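Local coordinates for carbonic anhydrase (Coccomyxa sp. PA, PDB 3UCJ), which probably catalyses the reversible hydration of carbon dioxide to hydrogencarbonate, as a beta-class carbonic anhydrase that binds one zinc ion per subunit, at residues 125-128 and 129-133; 135-138 and 139-142. All blocks are in the same frame, centred on the assembly; numbering follows the deposited sequence.

Overall arrangement
Contacts 1 and 2 follow each other along a succession of short helices on the same side of the chain's centre, with about 14 Å between their centres. Contact 1 comes first, at the kink where helix 122-126 gives way to helix 128-135; contact 2 lies where that second helix ends and the short helix 138-141 begins. The long helix 146-167 backs both of them, and both reach the second subunit. Their surroundings differ, however: contact 1 is partly buried, with Ile127 near the bound acetazolamide, whereas contact 2 is a surface turn away from the zinc site. The succession thus leads from the neighbourhood of the inhibitor out along the subunit interface.

Contact 1. Residues 125-128 and 129-133; sequences LWIS and DVREV
The junction between helix 122-126 and helix 128-135 is a kink at Ile127, which leaves helical backbone angles after the first helix and takes the N-cap position of the second. Ile127 O receives two weak bonds from the new helix: Val130 N at 2.8 Å, badly bent at 119°, and Arg131 N at 3.3 Å. One residue on, the helix settles down, and Glu132 N reaches Ser128 O at 3.1 Å. Ser128 also looks back across the kink. With OG set beside its own backbone N (chi1 -58°), the Ser128 hydroxyl donates to Leu125 O at 2.7 Å, tilted modestly from the carbonyl plane; Ser128 N bonds to the same oxygen, which is therefore gripped twice. Arg131 folds back over the junction, its chain bent at chi3 (-73°), and lays one guanidinium face over Ser128 N. Arg131 NH2 makes a weak, bent bond of 3.3 Å to Ser128 OG, while its NH1 lies 4.0 Å from Ile127 CG1 and has its stronger partner in Asn124 OD1, so the group ties the second helix to the first. From the second subunit, Lys78 forms a salt bridge with Asp129 OD2, and its NZ also bonds to Trp126 O and lies in cation-pi contact with the indole. The side chain of Ile127 comes within about 4 Å of the bound acetazolamide, while Trp126 NE1 is fixed by the carbonyl O of Val71, a residue of the acetazolamide pocket. Further along helix 128-135, Val130 and Val133 pack on Met153 of helix 146-167.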
ATOM      1  N   LEU A 125       6.757   9.295   4.788  1.00 22.70           N
ATOM      2  CA  LEU A 125       5.386   8.638   4.787  1.00 21.17           C
ATOM      3  C   LEU A 125       5.487   7.344   5.592  1.00 20.89           C
ATOM      4  O   LEU A 125       4.692   7.092   6.493  1.00 22.03           O
ATOM      5  CB  LEU A 125       4.893   8.278   3.368  1.00 21.38           C
ATOM      6  CG  LEU A 125       4.826   9.455   2.333  1.00 23.21           C
ATOM      7  CD1 LEU A 125       4.308   8.975   0.937  1.00 24.57           C
ATOM      8  CD2 LEU A 125       3.929  10.504   2.949  1.00 23.17           C
ATOM      9  N   TRP A 126       6.507   6.561   5.256  1.00 24.50           N
ATOM     10  CA  TRP A 126       6.698   5.255   5.931  1.00 23.77           C
ATOM     11  C   TRP A 126       6.723   5.288   7.423  1.00 24.82           C
ATOM     12  O   TRP A 126       6.149   4.425   8.119  1.00 22.82           O
ATOM     13  CB  TRP A 126       7.940   4.537   5.301  1.00 23.23           C
ATOM     14  CG  TRP A 126       8.187   3.179   5.899  1.00 27.11           C
ATOM     15  CD1 TRP A 126       9.133   2.865   6.835  1.00 25.79           C
ATOM     16  CD2 TRP A 126       7.370   1.980   5.720  1.00 20.70           C
ATOM     17  NE1 TRP A 126       8.996   1.545   7.191  1.00 26.42           N
ATOM     18  CE2 TRP A 126       7.923   0.984   6.546  1.00 24.00           C
ATOM     19  CE3 TRP A 126       6.228   1.659   4.924  1.00 22.60           C
ATOM     20  CZ2 TRP A 126       7.404  -0.343   6.628  1.00 24.21           C
ATOM     21  CZ3 TRP A 126       5.668   0.310   5.054  1.00 26.33           C
ATOM     22  CH2 TRP A 126       6.294  -0.661   5.902  1.00 22.84           C
ATOM     23  N   ILE A 127       7.506   6.231   8.001  1.00 25.40           N
ATOM     24  CA  ILE A 127       7.604   6.243   9.421  1.00 23.88           C
ATOM     25  C   ILE A 127       6.465   6.939  10.129  1.00 23.70           C
ATOM     26  O   ILE A 127       6.531   7.127  11.355  1.00 25.76           O
ATOM     27  CB  ILE A 127       9.042   6.928   9.844  1.00 21.98           C
ATOM     28  CG1 ILE A 127       8.970   8.412   9.421  1.00 27.80           C
ATOM     29  CG2 ILE A 127      10.163   6.100   9.187  1.00 24.94           C
ATOM     30  CD1 ILE A 127      10.254   9.216  10.030  1.00 30.30           C
ATOM     31  N   SER A 128       5.334   7.183   9.452  1.00 23.98           N
ATOM     32  CA  SER A 128       4.170   7.717  10.119  1.00 23.86           C
ATOM     33  C   SER A 128       3.792   6.826  11.308  1.00 24.80           C
ATOM     34  O   SER A 128       3.351   7.316  12.351  1.00 23.72           O
ATOM     35  CB  SER A 128       2.924   7.889   9.165  1.00 24.63           C
ATOM     36  OG  SER A 128       3.258   8.740   8.065  1.00 25.93           O
ATOM     37  N   ASP A 129       4.039   5.497  11.194  1.00 22.75           N
ATOM     38  CA  ASP A 129       3.618   4.652  12.301  1.00 23.90           C
ATOM     39  C   ASP A 129       4.392   5.042  13.565  1.00 22.99           C
ATOM     40  O   ASP A 129       3.846   4.864  14.700  1.00 26.05           O
ATOM     41  CB  ASP A 129       3.958   3.119  12.071  1.00 24.25           C
ATOM     42  CG  ASP A 129       3.343   2.535  10.758  1.00 31.64           C
ATOM     43  OD1 ASP A 129       3.298   1.280  10.624  1.00 30.71           O
ATOM     44  OD2 ASP A 129       3.091   3.250   9.776  1.00 30.08           O
ATOM     45  N   VAL A 130       5.672   5.313  13.363  1.00 24.98           N
ATOM     46  CA  VAL A 130       6.517   5.701  14.544  1.00 24.81           C
ATOM     47  C   VAL A 130       5.904   6.985  15.204  1.00 25.43           C
ATOM     48  O   VAL A 130       5.743   7.029  16.441  1.00 24.80           O
ATOM     49  CB  VAL A 130       7.944   5.929  14.153  1.00 25.74           C
ATOM     50  CG1 VAL A 130       8.749   6.281  15.486  1.00 25.57           C
ATOM     51  CG2 VAL A 130       8.541   4.625  13.532  1.00 26.02           C
ATOM     52  N   ARG A 131       5.482   7.953  14.386  1.00 25.92           N
ATOM     53  CA  ARG A 131       4.798   9.112  14.986  1.00 26.55           C
ATOM     54  C   ARG A 131       3.576   8.740  15.794  1.00 27.61           C
ATOM     55  O   ARG A 131       3.288   9.384  16.822  1.00 27.32           O
ATOM     56  CB  ARG A 131       4.489  10.200  13.962  1.00 26.20           C
ATOM     57  CG  ARG A 131       5.738  10.935  13.448  1.00 27.26           C
ATOM     58  CD  ARG A 131       5.418  12.106  12.519  1.00 25.09           C
ATOM     59  NE  ARG A 131       4.970  11.659  11.197  1.00 26.53           N
ATOM     60  CZ  ARG A 131       5.772  11.540  10.145  1.00 27.11           C
ATOM     61  NH1 ARG A 131       7.090  11.892  10.235  1.00 29.89           N
ATOM     62  NH2 ARG A 131       5.269  11.150   8.994  1.00 26.83           N
ATOM     63  N   GLU A 132       2.813   7.728  15.359  1.00 26.73           N
ATOM     64  CA  GLU A 132       1.594   7.399  16.018  1.00 28.22           C
ATOM     65  C   GLU A 132       1.926   6.800  17.391  1.00 27.82           C
ATOM     66  O   GLU A 132       1.239   7.086  18.329  1.00 28.07           O
ATOM     67  CB  GLU A 132       0.848   6.323  15.183  1.00 27.52           C
ATOM     68  CG  GLU A 132       0.152   6.894  14.018  1.00 34.99           C
ATOM     69  CD  GLU A 132      -0.671   5.705  13.331  1.00 48.14           C
ATOM     70  OE1 GLU A 132      -0.171   5.114  12.356  1.00 43.82           O
ATOM     71  OE2 GLU A 132      -1.778   5.304  13.858  1.00 52.95           O
ATOM     72  N   VAL A 133       2.942   5.967  17.462  1.00 25.78           N
ATOM     73  CA  VAL A 133       3.376   5.406  18.710  1.00 27.69           C
ATOM     74  C   VAL A 133       3.872   6.517  19.631  1.00 27.87           C
ATOM     75  O   VAL A 133       3.503   6.605  20.737  1.00 28.86           O
ATOM     76  CB  VAL A 133       4.521   4.437  18.511  1.00 28.51           C
ATOM     77  CG1 VAL A 133       4.989   3.956  19.814  1.00 27.31           C
ATOM     78  CG2 VAL A 133       4.101   3.262  17.659  1.00 26.43           C
TER

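Contact 2. Residues 135-138 and 139-142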
ATOM      1  N   ASP A 135       3.157   9.673  19.602  1.00 28.20           N
ATOM      2  CA  ASP A 135       2.091  10.554  19.976  1.00 30.50           C
ATOM      3  C   ASP A 135       1.268  10.036  21.125  1.00 33.56           C
ATOM      4  O   ASP A 135       0.660  10.785  21.822  1.00 33.11           O
ATOM      5  CB  ASP A 135       1.188  10.843  18.805  1.00 29.78           C
ATOM      6  CG  ASP A 135       1.788  11.796  17.814  1.00 31.63           C
ATOM      7  OD1 ASP A 135       1.218  11.952  16.764  1.00 27.76           O
ATOM      8  OD2 ASP A 135       2.831  12.368  18.053  1.00 30.27           O
ATOM      9  N   LYS A 136       1.256   8.738  21.309  1.00 33.03           N
ATOM     10  CA  LYS A 136       0.526   8.154  22.396  1.00 35.78           C
ATOM     11  C   LYS A 136       1.360   8.081  23.653  1.00 36.80           C
ATOM     12  O   LYS A 136       0.937   7.574  24.640  1.00 37.72           O
ATOM     13  CB  LYS A 136       0.004   6.780  22.002  1.00 35.32           C
ATOM     14  CG  LYS A 136      -0.955   6.843  20.890  1.00 37.82           C
ATOM     15  CD  LYS A 136      -1.782   5.630  20.764  1.00 43.55           C
ATOM     16  CE  LYS A 136      -1.186   4.681  19.843  1.00 43.09           C
ATOM     17  NZ  LYS A 136      -1.990   3.503  19.744  1.00 43.28           N
ATOM     18  N   ASN A 137       2.543   8.642  23.606  1.00 37.38           N
ATOM     19  CA  ASN A 137       3.452   8.516  24.706  1.00 38.78           C
ATOM     20  C   ASN A 137       4.169   9.780  25.126  1.00 38.97           C
ATOM     21  O   ASN A 137       5.244   9.719  25.620  1.00 38.69           O
ATOM     22  CB  ASN A 137       4.452   7.414  24.408  1.00 37.83           C
ATOM     23  CG  ASN A 137       3.847   6.074  24.507  1.00 40.18           C
ATOM     24  OD1 ASN A 137       3.600   5.599  25.575  1.00 42.54           O
ATOM     25  ND2 ASN A 137       3.552   5.476  23.395  1.00 39.67           N
ATOM     26  N   ALA A 138       3.542  10.922  24.949  1.00 39.80           N
ATOM     27  CA  ALA A 138       4.135  12.165  25.385  1.00 40.50           C
ATOM     28  C   ALA A 138       4.653  12.086  26.793  1.00 40.68           C
ATOM     29  O   ALA A 138       5.731  12.535  27.073  1.00 41.32           O
ATOM     30  CB  ALA A 138       3.163  13.277  25.255  1.00 41.03           C
ATOM     31  N   ALA A 139       3.872  11.492  27.668  1.00 40.31           N
ATOM     32  CA  ALA A 139       4.240  11.391  29.083  1.00 40.75           C
ATOM     33  C   ALA A 139       5.485  10.584  29.382  1.00 42.01           C
ATOM     34  O   ALA A 139       6.165  10.850  30.393  1.00 41.68           O
ATOM     35  CB  ALA A 139       3.060  10.913  29.925  1.00 40.47           C
ATOM     36  N   LYS A 140       5.847   9.611  28.510  1.00 40.20           N
ATOM     37  CA  LYS A 140       7.069   8.849  28.725  1.00 40.23           C
ATOM     38  C   LYS A 140       8.273   9.456  27.999  1.00 38.43           C
ATOM     39  O   LYS A 140       9.427   9.042  28.260  1.00 40.75           O
ATOM     40  CB  LYS A 140       6.883   7.417  28.257  1.00 40.05           C
ATOM     41  CG  LYS A 140       5.734   6.730  28.837  1.00 44.05           C
ATOM     42  CD  LYS A 140       5.693   5.353  28.222  1.00 49.53           C
ATOM     43  CE  LYS A 140       4.458   4.616  28.625  1.00 53.19           C
ATOM     44  NZ  LYS A 140       4.723   3.996  29.933  1.00 54.59           N
ATOM     45  N   LEU A 141       8.035  10.377  27.067  1.00 36.65           N
ATOM     46  CA  LEU A 141       9.101  10.900  26.222  1.00 37.69           C
ATOM     47  C   LEU A 141       9.557  12.352  26.559  1.00 38.06           C
ATOM     48  O   LEU A 141      10.752  12.763  26.365  1.00 38.73           O
ATOM     49  CB  LEU A 141       8.648  10.825  24.720  1.00 37.43           C
ATOM     50  CG  LEU A 141       8.586   9.331  24.241  1.00 32.73           C
ATOM     51  CD1 LEU A 141       7.997   9.362  22.860  1.00 35.89           C
ATOM     52  CD2 LEU A 141       9.957   8.828  24.064  1.00 32.75           C
ATOM     53  N   HIS A 142       8.585  13.148  26.951  1.00 39.91           N
ATOM     54  CA  HIS A 142       8.867  14.589  27.160  1.00 40.87           C
ATOM     55  C   HIS A 142       9.810  14.803  28.307  1.00 41.47           C
ATOM     56  O   HIS A 142       9.824  14.012  29.263  1.00 41.35           O
ATOM     57  CB  HIS A 142       7.591  15.400  27.317  1.00 39.79           C
ATOM     58  CG  HIS A 142       6.936  15.690  26.016  1.00 41.55           C
ATOM     59  ND1 HIS A 142       5.713  16.304  25.923  1.00 41.85           N
ATOM     60  CD2 HIS A 142       7.328  15.437  24.741  1.00 42.53           C
ATOM     61  CE1 HIS A 142       5.379  16.435  24.647  1.00 46.00           C
ATOM     62  NE2 HIS A 142       6.345  15.913  23.911  1.00 40.23           N
TER
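Ala138 CB sits over one face of the His142 imidazole, 4.2 Å from the ring centroid and displaced toward the rim, a CH-pi contact between the first residue of helix 138-141 and the residue just past its end. The backbone sets it up: His142 N bonds to Ala138 O at 2.9 Å, fairly straight at 163°, and with CG beside that N (chi1 -79°) the ring is carried back past the carbonyl, His142 CG lying 3.5 Å from Ala138 O. Ala138 O also takes Leu141 N, at 3.2 Å and from above the carbonyl plane. Asn137, at the N-cap, contributes its main-chain O to Lys140 N at 3.0 Å and, weakly, to Leu141 N. Its side chain makes no capping bond; ND2 turns back to Val133 O of helix 128-135, while Asn137 OD1 lies 3.3 Å from Lys140 CE, the two side chains crossing at a slant. A glycine in place of His142 would probably leave the Ala138 methyl without its aromatic cover and open a gap toward Phe222 of the second subunit, which meets the imidazole with planes inclined at about 50°. Farther out, Asp135 OD1 bonds to His219 of that subunit, and Lys136 forms a salt bridge with Glu132 of the second subunit. Asn137, Lys140 and Leu141 all touch Leu156, seating this short helix against helix 146-167 just after helix 128-135 ends.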